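Neurotoxin (PDB 3N7L) probably binds gangliosides on the nerve-cell surface through this receptor-binding domain of a botulinum neurotoxin. Local coordinates at residues K320-L325 with S383-D388; V330-L335 with P399-E404; I379-F384 with N393-I398. All coordinates share one frame; numbering follows the deposited sequence.

Contact 1: residues K320-L325 with S383-D388; sequences KPSRNL and SFKLGD. With SO4 (sulfate ion), chain D.
In the C-terminal beta-trefoil part of the receptor-binding domain, the loop between strands 313-318 and 329-335 folds over the end of strand 373-384, and S322 and R323 grip its backbone where it runs out into the next loop. The S322 hydroxyl accepts a bond from K385 N, with OG 2.9 Å away and an N-H...O angle of 159°. A chi1 of 60° sets OG between the backbone N and carbonyl carbon of S322 and points it at this amide, also bringing it to the edge of the F384 ring, 3.2 Å from F384 CB. Serine suits the place: a short hydroxyl reaches across where S322 CA and K385 CA lie 5.7 Å apart. A water fastens the same two residues a second time, accepting from S322 N at 2.9 Å and donating to K385 O at 2.6 Å.

One residue on, R323 bends at chi2 and chi3 and runs its aliphatic part past F384 CB, its CG 3.6 Å away. Its NH1 then donates to S383 O over 2.9 Å, arriving above the carbonyl plane and bent at the hydrogen (132°), a less direct bond than that of S322.

F384 supplies the hydrophobic side. L325 CD2 sits over one face of the ring, 4.0 Å from the centroid, in a CH-pi contact, and P321 CB approaches obliquely near CD1. Farther out, N324 ND2 donates to a sulfate, probably from the crystallisation liquor, that D328 N also binds. Polar links outside and an aromatic ring inside make this a loop laid against a beta-hairpin end of the trefoil.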
loop_
_atom_site.group_PDB
_atom_site.type_symbol
_atom_site.label_atom_id
_atom_site.label_comp_id
_atom_site.label_asym_id
_atom_site.label_seq_id
_atom_site.Cartn_x
_atom_site.Cartn_y
_atom_site.Cartn_z
ATOM N N LYS A 320 -20.808 27.960 -6.554
ATOM C CA LYS A 320 -22.273 27.913 -6.517
ATOM C C LYS A 320 -22.793 27.195 -7.750
ATOM O O LYS A 320 -22.548 27.617 -8.879
ATOM C CB LYS A 320 -22.859 29.327 -6.464
ATOM C CG LYS A 320 -24.377 29.363 -6.258
ATOM C CD LYS A 320 -24.884 30.792 -6.079
ATOM C CE LYS A 320 -26.376 30.831 -5.749
ATOM N NZ LYS A 320 -27.215 30.297 -6.859
ATOM N N PRO A 321 -23.523 26.094 -7.552
ATOM C CA PRO A 321 -24.061 25.336 -8.684
ATOM C C PRO A 321 -25.257 26.050 -9.314
ATOM O O PRO A 321 -25.850 26.934 -8.693
ATOM C CB PRO A 321 -24.434 24.005 -8.046
ATOM C CG PRO A 321 -24.926 24.438 -6.683
ATOM C CD PRO A 321 -23.915 25.488 -6.264
ATOM N N SER A 322 -25.599 25.674 -10.545
ATOM C CA SER A 322 -26.725 26.280 -11.252
ATOM C C SER A 322 -28.023 26.205 -10.438
ATOM O O SER A 322 -28.861 27.094 -10.508
ATOM C CB SER A 322 -26.923 25.596 -12.604
ATOM O OG SER A 322 -27.183 24.214 -12.436
ATOM N N ARG A 323 -28.190 25.126 -9.684
ATOM C CA ARG A 323 -29.366 24.946 -8.843
ATOM C C ARG A 323 -28.865 24.307 -7.556
ATOM O O ARG A 323 -27.833 23.640 -7.563
ATOM C CB ARG A 323 -30.374 24.012 -9.517
ATOM C CG ARG A 323 -29.724 22.756 -10.064
ATOM C CD ARG A 323 -30.631 21.534 -10.037
ATOM N NE ARG A 323 -31.830 21.693 -10.847
ATOM C CZ ARG A 323 -32.510 20.678 -11.372
ATOM N NH1 ARG A 323 -32.106 19.430 -11.182
ATOM N NH2 ARG A 323 -33.608 20.912 -12.074
ATOM N N ASN A 324 -29.584 24.502 -6.455
ATOM C CA ASN A 324 -29.167 23.912 -5.187
ATOM C C ASN A 324 -29.115 22.386 -5.327
ATOM O O ASN A 324 -30.074 21.768 -5.783
ATOM C CB ASN A 324 -30.149 24.291 -4.080
ATOM C CG ASN A 324 -29.621 23.960 -2.699
ATOM O OD1 ASN A 324 -29.218 22.829 -2.434
ATOM N ND2 ASN A 324 -29.622 24.949 -1.810
ATOM N N LEU A 325 -27.999 21.780 -4.935
ATOM C CA LEU A 325 -27.849 20.331 -5.049
ATOM C C LEU A 325 -28.455 19.571 -3.873
ATOM O O LEU A 325 -28.738 18.378 -3.978
ATOM C CB LEU A 325 -26.370 19.958 -5.180
ATOM C CG LEU A 325 -25.575 20.594 -6.330
ATOM C CD1 LEU A 325 -24.151 20.058 -6.319
ATOM C CD2 LEU A 325 -26.249 20.287 -7.660
ATOM N N SER A 383 -27.914 16.335 -10.572
ATOM C CA SER A 383 -28.413 16.864 -11.829
ATOM C C SER A 383 -28.460 18.385 -11.850
ATOM O O SER A 383 -29.271 19.000 -11.159
ATOM C CB SER A 383 -29.814 16.305 -12.103
ATOM O OG SER A 383 -30.372 16.868 -13.279
ATOM N N PHE A 384 -27.571 18.990 -12.625
ATOM C CA PHE A 384 -27.557 20.436 -12.760
ATOM C C PHE A 384 -26.877 20.831 -14.069
ATOM O O PHE A 384 -26.760 20.005 -14.976
ATOM C CB PHE A 384 -26.905 21.119 -11.538
ATOM C CG PHE A 384 -25.450 20.767 -11.304
ATOM C CD1 PHE A 384 -24.470 21.756 -11.357
ATOM C CD2 PHE A 384 -25.067 19.467 -10.977
ATOM C CE1 PHE A 384 -23.128 21.456 -11.085
ATOM C CE2 PHE A 384 -23.730 19.155 -10.703
ATOM C CZ PHE A 384 -22.757 20.150 -10.756
ATOM N N LYS A 385 -26.447 22.083 -14.181
ATOM C CA LYS A 385 -25.819 22.542 -15.412
ATOM C C LYS A 385 -24.390 23.055 -15.230
ATOM O O LYS A 385 -24.112 23.832 -14.316
ATOM C CB LYS A 385 -26.688 23.640 -16.045
ATOM C CG LYS A 385 -28.126 23.204 -16.311
ATOM C CD LYS A 385 -28.972 24.340 -16.871
ATOM C CE LYS A 385 -30.368 23.847 -17.233
ATOM N NZ LYS A 385 -31.238 24.956 -17.710
ATOM N N LEU A 386 -23.493 22.609 -16.106
ATOM C CA LEU A 386 -22.091 23.022 -16.077
ATOM C C LEU A 386 -21.641 23.419 -17.480
ATOM O O LEU A 386 -22.125 22.874 -18.479
ATOM C CB LEU A 386 -21.187 21.887 -15.566
ATOM C CG LEU A 386 -21.239 21.508 -14.080
ATOM C CD1 LEU A 386 -20.393 20.262 -13.837
ATOM C CD2 LEU A 386 -20.744 22.670 -13.228
ATOM N N GLY A 387 -20.721 24.375 -17.547
ATOM C CA GLY A 387 -20.204 24.826 -18.826
ATOM C C GLY A 387 -21.263 25.316 -19.797
ATOM O O GLY A 387 -22.060 26.201 -19.476
ATOM N N ASP A 388 -21.279 24.732 -20.989
ATOM C CA ASP A 388 -22.241 25.131 -22.001
ATOM C C ASP A 388 -23.626 24.496 -21.860
ATOM O O ASP A 388 -24.452 24.619 -22.764
ATOM C CB ASP A 388 -21.676 24.863 -23.401
ATOM C CG ASP A 388 -21.455 23.390 -23.674
ATOM O OD1 ASP A 388 -20.919 23.064 -24.758
ATOM O OD2 ASP A 388 -21.814 22.555 -22.813
HETATM S S SO4 D . -28.861 24.637 1.985
HETATM O O1 SO4 D . -29.947 24.104 1.148
HETATM O O2 SO4 D . -28.505 25.994 1.536
HETATM O O3 SO4 D . -27.654 23.759 1.896
HETATM O O4 SO4 D . -29.316 24.662 3.388
HETATM O O HOH W 1 -23.268 24.989 -12.100
#

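Contact 2: residues V330-L335 with P399-E404; sequences VPLGAL and PVIKIE
The flat groups that meet are backbone peptide units: I401 O takes the N-H of V330 in its carbonyl plane, while L332 N, 3.1 Å away, reaches P399 O from above its plane, as two antiparallel strands of the beta-trefoil, 329-335 and 394-402, pair. The return bond from I401 N to V330 O is 2.9 Å and nearly straight at 172°, so V330 and I401 form a hydrogen-bonded pair. P331 and V400 next to them are a non-hydrogen-bonded pair, where proline costs no bond to strand 394-402, because this pair exchanges none.

One face of the ladder carries V330 and I401, which lie side by side and point the same way. V330 CG1 lies 3.6 Å from I401 CB, and I403, just past the end of the strand, bends back to put CD1 3.7 Å from the same methyl. Beta-branched V330 and I401 suit a strand, because branching at CB favours extended backbone and puts methyl surface close to the neighbouring chain. M318 and L377 of the flanking strands also border this layer. The other face bears P331 and V400, backed by Y319 and Y382.

The directions of segments 330-335 and 399-402 lie at 139°, and beyond L332 the strands diverge, while G333 and L335 keep their backbone bonds to G317 and S315 of strand 313-318. At this parting point P399 is held in the core beside I266 and F268 of strand 265-270. With chi1 -173° the isobutyl group of L332 runs to I401, its CD1 4.3 Å from I401 CD1, and P399 CG lies 3.8 Å from L332 CB.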
loop_
_atom_site.group_PDB
_atom_site.type_symbol
_atom_site.label_atom_id
_atom_site.label_comp_id
_atom_site.label_asym_id
_atom_site.label_seq_id
_atom_site.Cartn_x
_atom_site.Cartn_y
_atom_site.Cartn_z
ATOM N N VAL A 330 -22.301 21.358 -1.024
ATOM C CA VAL A 330 -21.677 22.374 -1.857
ATOM C C VAL A 330 -20.679 21.656 -2.767
ATOM O O VAL A 330 -19.801 20.926 -2.297
ATOM C CB VAL A 330 -20.977 23.463 -0.990
ATOM C CG1 VAL A 330 -19.995 22.813 -0.022
ATOM C CG2 VAL A 330 -20.268 24.472 -1.888
ATOM N N PRO A 331 -20.812 21.838 -4.087
ATOM C CA PRO A 331 -19.885 21.165 -4.997
ATOM C C PRO A 331 -18.479 21.730 -4.948
ATOM O O PRO A 331 -18.276 22.898 -4.621
ATOM C CB PRO A 331 -20.527 21.387 -6.358
ATOM C CG PRO A 331 -21.056 22.786 -6.214
ATOM C CD PRO A 331 -21.693 22.760 -4.825
ATOM N N LEU A 332 -17.515 20.884 -5.287
ATOM C CA LEU A 332 -16.120 21.269 -5.329
ATOM C C LEU A 332 -15.729 21.364 -6.806
ATOM O O LEU A 332 -15.987 20.437 -7.578
ATOM C CB LEU A 332 -15.256 20.215 -4.640
ATOM C CG LEU A 332 -13.796 20.639 -4.499
ATOM C CD1 LEU A 332 -13.716 21.773 -3.476
ATOM C CD2 LEU A 332 -12.947 19.454 -4.061
ATOM N N GLY A 333 -15.116 22.480 -7.193
ATOM C CA GLY A 333 -14.719 22.663 -8.581
ATOM C C GLY A 333 -13.278 23.093 -8.757
ATOM O O GLY A 333 -12.493 23.042 -7.817
ATOM N N ALA A 334 -12.924 23.507 -9.971
ATOM C CA ALA A 334 -11.562 23.945 -10.272
ATOM C C ALA A 334 -11.612 25.438 -10.584
ATOM O O ALA A 334 -12.158 25.851 -11.606
ATOM C CB ALA A 334 -11.008 23.164 -11.463
ATOM N N LEU A 335 -11.027 26.242 -9.704
ATOM C CA LEU A 335 -11.069 27.690 -9.862
ATOM C C LEU A 335 -9.711 28.372 -9.947
ATOM O O LEU A 335 -8.772 27.997 -9.246
ATOM C CB LEU A 335 -11.848 28.291 -8.691
ATOM C CG LEU A 335 -13.155 27.577 -8.340
ATOM C CD1 LEU A 335 -13.653 28.041 -6.978
ATOM C CD2 LEU A 335 -14.175 27.840 -9.427
ATOM N N PRO A 399 -17.274 15.809 -6.926
ATOM C CA PRO A 399 -16.737 15.800 -5.569
ATOM C C PRO A 399 -17.668 16.817 -4.894
ATOM O O PRO A 399 -17.970 17.859 -5.478
ATOM C CB PRO A 399 -15.309 16.315 -5.758
ATOM C CG PRO A 399 -15.436 17.232 -6.922
ATOM C CD PRO A 399 -16.372 16.515 -7.855
ATOM N N VAL A 400 -18.140 16.508 -3.693
ATOM C CA VAL A 400 -19.077 17.379 -2.997
ATOM C C VAL A 400 -18.779 17.418 -1.503
ATOM O O VAL A 400 -18.339 16.432 -0.921
ATOM C CB VAL A 400 -20.537 16.873 -3.220
ATOM C CG1 VAL A 400 -20.700 15.488 -2.610
ATOM C CG2 VAL A 400 -21.543 17.842 -2.629
ATOM N N ILE A 401 -19.011 18.568 -0.885
ATOM C CA ILE A 401 -18.769 18.715 0.542
ATOM C C ILE A 401 -20.095 18.757 1.308
ATOM O O ILE A 401 -21.020 19.456 0.913
ATOM C CB ILE A 401 -17.982 20.011 0.837
ATOM C CG1 ILE A 401 -16.631 19.976 0.112
ATOM C CG2 ILE A 401 -17.754 20.161 2.339
ATOM C CD1 ILE A 401 -15.839 21.250 0.234
ATOM N N LYS A 402 -20.189 17.977 2.381
ATOM C CA LYS A 402 -21.382 17.973 3.227
ATOM C C LYS A 402 -20.963 18.883 4.378
ATOM O O LYS A 402 -20.080 18.538 5.164
ATOM C CB LYS A 402 -21.692 16.563 3.738
ATOM C CG LYS A 402 -22.889 16.492 4.680
ATOM C CD LYS A 402 -24.178 16.925 3.986
ATOM C CE LYS A 402 -25.348 16.987 4.965
ATOM N NZ LYS A 402 -25.607 15.669 5.597
ATOM N N ILE A 403 -21.597 20.044 4.473
ATOM C CA ILE A 403 -21.228 21.032 5.475
ATOM C C ILE A 403 -21.306 20.737 6.974
ATOM O O ILE A 403 -20.400 20.126 7.532
ATOM C CB ILE A 403 -21.938 22.368 5.167
ATOM C CG1 ILE A 403 -21.485 22.850 3.790
ATOM C CG2 ILE A 403 -21.580 23.433 6.200
ATOM C CD1 ILE A 403 -19.975 22.942 3.653
ATOM N N GLU A 404 -22.373 21.156 7.632
ATOM C CA GLU A 404 -22.458 20.990 9.078
ATOM C C GLU A 404 -22.779 19.613 9.642
ATOM O O GLU A 404 -22.185 19.189 10.634
ATOM C CB GLU A 404 -23.461 21.995 9.634
ATOM C CG GLU A 404 -23.486 22.070 11.138
ATOM C CD GLU A 404 -24.588 22.973 11.632
ATOM O OE1 GLU A 404 -24.708 24.098 11.099
ATOM O OE2 GLU A 404 -25.330 22.561 12.552
#

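Contact 3: residues I379-F384 with N393-I398; sequences IGSYSF and NHEYLI. With SO4 (sulfate ion), chain B.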
loop_
_atom_site.group_PDB
_atom_site.type_symbol
_atom_site.label_atom_id
_atom_site.label_comp_id
_atom_site.label_asym_id
_atom_site.label_seq_id
_atom_site.Cartn_x
_atom_site.Cartn_y
_atom_site.Cartn_z
ATOM N N ILE A 379 -18.515 12.336 -2.496
ATOM C CA ILE A 379 -18.726 12.282 -3.935
ATOM C C ILE A 379 -20.161 11.847 -4.194
ATOM O O ILE A 379 -20.765 11.173 -3.367
ATOM C CB ILE A 379 -17.735 11.268 -4.564
ATOM C CG1 ILE A 379 -17.771 11.332 -6.088
ATOM C CG2 ILE A 379 -18.077 9.857 -4.095
ATOM C CD1 ILE A 379 -16.637 10.524 -6.731
ATOM N N GLY A 380 -20.714 12.238 -5.334
ATOM C CA GLY A 380 -22.079 11.846 -5.638
ATOM C C GLY A 380 -22.537 12.380 -6.975
ATOM O O GLY A 380 -21.909 13.270 -7.553
ATOM N N SER A 381 -23.638 11.837 -7.478
ATOM C CA SER A 381 -24.156 12.285 -8.752
ATOM C C SER A 381 -25.317 13.247 -8.535
ATOM O O SER A 381 -26.253 12.950 -7.796
ATOM C CB SER A 381 -24.605 11.085 -9.587
ATOM O OG SER A 381 -25.026 11.499 -10.877
ATOM N N TYR A 382 -25.238 14.410 -9.171
ATOM C CA TYR A 382 -26.282 15.409 -9.059
ATOM C C TYR A 382 -26.648 15.964 -10.427
ATOM O O TYR A 382 -25.804 16.059 -11.327
ATOM C CB TYR A 382 -25.838 16.534 -8.128
ATOM C CG TYR A 382 -25.498 16.025 -6.754
ATOM C CD1 TYR A 382 -24.202 15.602 -6.444
ATOM C CD2 TYR A 382 -26.486 15.903 -5.774
ATOM C CE1 TYR A 382 -23.898 15.069 -5.202
ATOM C CE2 TYR A 382 -26.193 15.365 -4.522
ATOM C CZ TYR A 382 -24.896 14.950 -4.246
ATOM O OH TYR A 382 -24.604 14.402 -3.020
ATOM N N SER A 383 -27.914 16.335 -10.572
ATOM C CA SER A 383 -28.413 16.864 -11.829
ATOM C C SER A 383 -28.460 18.385 -11.850
ATOM O O SER A 383 -29.271 19.000 -11.159
ATOM C CB SER A 383 -29.814 16.305 -12.103
ATOM O OG SER A 383 -30.372 16.868 -13.279
ATOM N N PHE A 384 -27.571 18.990 -12.625
ATOM C CA PHE A 384 -27.557 20.436 -12.760
ATOM C C PHE A 384 -26.877 20.831 -14.069
ATOM O O PHE A 384 -26.760 20.005 -14.976
ATOM C CB PHE A 384 -26.905 21.119 -11.538
ATOM C CG PHE A 384 -25.450 20.767 -11.304
ATOM C CD1 PHE A 384 -24.470 21.756 -11.357
ATOM C CD2 PHE A 384 -25.067 19.467 -10.977
ATOM C CE1 PHE A 384 -23.128 21.456 -11.085
ATOM C CE2 PHE A 384 -23.730 19.155 -10.703
ATOM C CZ PHE A 384 -22.757 20.150 -10.756
ATOM N N ASN A 393 -30.864 19.863 -17.571
ATOM C CA ASN A 393 -29.965 19.567 -16.473
ATOM C C ASN A 393 -29.361 18.207 -16.831
ATOM O O ASN A 393 -29.972 17.427 -17.565
ATOM C CB ASN A 393 -30.739 19.489 -15.161
ATOM C CG ASN A 393 -31.117 20.853 -14.638
ATOM O OD1 ASN A 393 -30.256 21.623 -14.222
ATOM N ND2 ASN A 393 -32.407 21.168 -14.669
ATOM N N HIS A 394 -28.166 17.933 -16.328
ATOM C CA HIS A 394 -27.474 16.684 -16.619
ATOM C C HIS A 394 -26.896 16.120 -15.335
ATOM O O HIS A 394 -26.475 16.874 -14.455
ATOM C CB HIS A 394 -26.325 16.932 -17.603
ATOM C CG HIS A 394 -26.748 17.601 -18.871
ATOM N ND1 HIS A 394 -27.176 16.898 -19.977
ATOM C CD2 HIS A 394 -26.849 18.912 -19.197
ATOM C CE1 HIS A 394 -27.524 17.747 -20.929
ATOM N NE2 HIS A 394 -27.335 18.974 -20.479
ATOM N N GLU A 395 -26.882 14.799 -15.232
ATOM C CA GLU A 395 -26.325 14.130 -14.064
ATOM C C GLU A 395 -24.805 14.185 -14.165
ATOM O O GLU A 395 -24.232 13.838 -15.195
ATOM C CB GLU A 395 -26.785 12.664 -14.012
ATOM C CG GLU A 395 -28.244 12.472 -13.571
ATOM C CD GLU A 395 -28.435 12.586 -12.057
ATOM O OE1 GLU A 395 -29.580 12.824 -11.614
ATOM O OE2 GLU A 395 -27.448 12.423 -11.305
ATOM N N TYR A 396 -24.161 14.643 -13.099
ATOM C CA TYR A 396 -22.711 14.724 -13.045
ATOM C C TYR A 396 -22.242 14.087 -11.751
ATOM O O TYR A 396 -22.791 14.368 -10.678
ATOM C CB TYR A 396 -22.229 16.188 -13.069
ATOM C CG TYR A 396 -22.414 16.886 -14.399
ATOM C CD1 TYR A 396 -21.676 16.500 -15.520
ATOM C CD2 TYR A 396 -23.354 17.901 -14.548
ATOM C CE1 TYR A 396 -21.879 17.108 -16.762
ATOM C CE2 TYR A 396 -23.564 18.514 -15.783
ATOM C CZ TYR A 396 -22.825 18.110 -16.884
ATOM O OH TYR A 396 -23.041 18.700 -18.111
ATOM N N LEU A 397 -21.239 13.220 -11.855
ATOM C CA LEU A 397 -20.663 12.582 -10.681
ATOM C C LEU A 397 -19.616 13.612 -10.279
ATOM O O LEU A 397 -18.679 13.888 -11.036
ATOM C CB LEU A 397 -20.003 11.256 -11.056
ATOM C CG LEU A 397 -19.325 10.470 -9.931
ATOM C CD1 LEU A 397 -20.330 10.176 -8.808
ATOM C CD2 LEU A 397 -18.754 9.178 -10.499
ATOM N N ILE A 398 -19.783 14.188 -9.093
ATOM C CA ILE A 398 -18.885 15.240 -8.654
ATOM C C ILE A 398 -18.394 15.137 -7.222
ATOM O O ILE A 398 -18.997 14.463 -6.388
ATOM C CB ILE A 398 -19.582 16.611 -8.734
ATOM C CG1 ILE A 398 -20.790 16.616 -7.782
ATOM C CG2 ILE A 398 -20.042 16.901 -10.164
ATOM C CD1 ILE A 398 -21.287 18.000 -7.413
HETATM S S SO4 B . -28.074 21.219 -23.297
HETATM O O1 SO4 B . -29.028 20.346 -23.987
HETATM O O2 SO4 B . -28.189 22.589 -23.825
HETATM O O3 SO4 B . -26.688 20.728 -23.507
HETATM O O4 SO4 B . -28.384 21.204 -21.853
HETATM O O HOH W 2 -30.787 15.129 -15.314
#
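G380 with I398, Y382 with Y396 and F384 with H394 each exchange two N-H...O bonds, pairing strands 373-384 and 394-402 as an antiparallel hairpin. S381 with L397 and S383 with E395 are the non-hydrogen-bonded pairs between them, where CA-H...O contacts such as S381 CA to Y396 O (3.1 Å) fill in. The absence of a CB at G380 lets the ring of Y382 lie close beside the backbone there.

Among aromatic contacts, Y396 turns its edge to a face of F384, a T-shaped pair with centroids 5.7 Å apart and planes at 76°. Y396 CD2 stands over the rim of that ring, and the tyrosine's CE2 edge lies near F384 O. The Y396 hydroxyl looks elsewhere, bonding to D389 and K262. Apolar contacts continue along this side: I398 CG1 meets the edge of Y382, 3.8 Å from CD1, and I398 CD1 nears F384 CZ.

Polar side chains gather on the face of S381, S383 and E395. E395 folds back at chi2 (-79°) across the neighbouring strand, and S381 OG donates to its OE2 over 2.6 Å, nearly along the C-O axis. Short serines suit this exposed face because the longer carboxylate can bend over them; S383 OG binds a water at 2.7 Å.

At the turn end, H394 NE2 donates to a sulfate oxygen, O4, at 2.8 Å, and the amides of Y390, W391 and F392 hold the same ion. This is a trefoil beta-hairpin whose connecting loop is probably the ganglioside-binding loop of this toxin.

Strand 394-402 joins contacts 2 and 3: it pairs with strand 373-384 along its length, contact 3 being the first part, and its later residues also take strand 329-335, while contact 1 lays the loop before strand 329-335 over the hairpin. Centres of contacts 1 and 3 are about 8 Å apart; that of contact 2 lies about 12 Å from each. F384 is shared, with L325 and Y396 on opposite faces of its ring. A small apolar cluster unites all three: L325 CD1 is 3.7 Å from I398 CD1, which is 3.6 Å from P331 CB. Contact 1 includes the start of the probable ganglioside-binding loop, contact 3 is its hairpin stem, and contact 2 sits deeper.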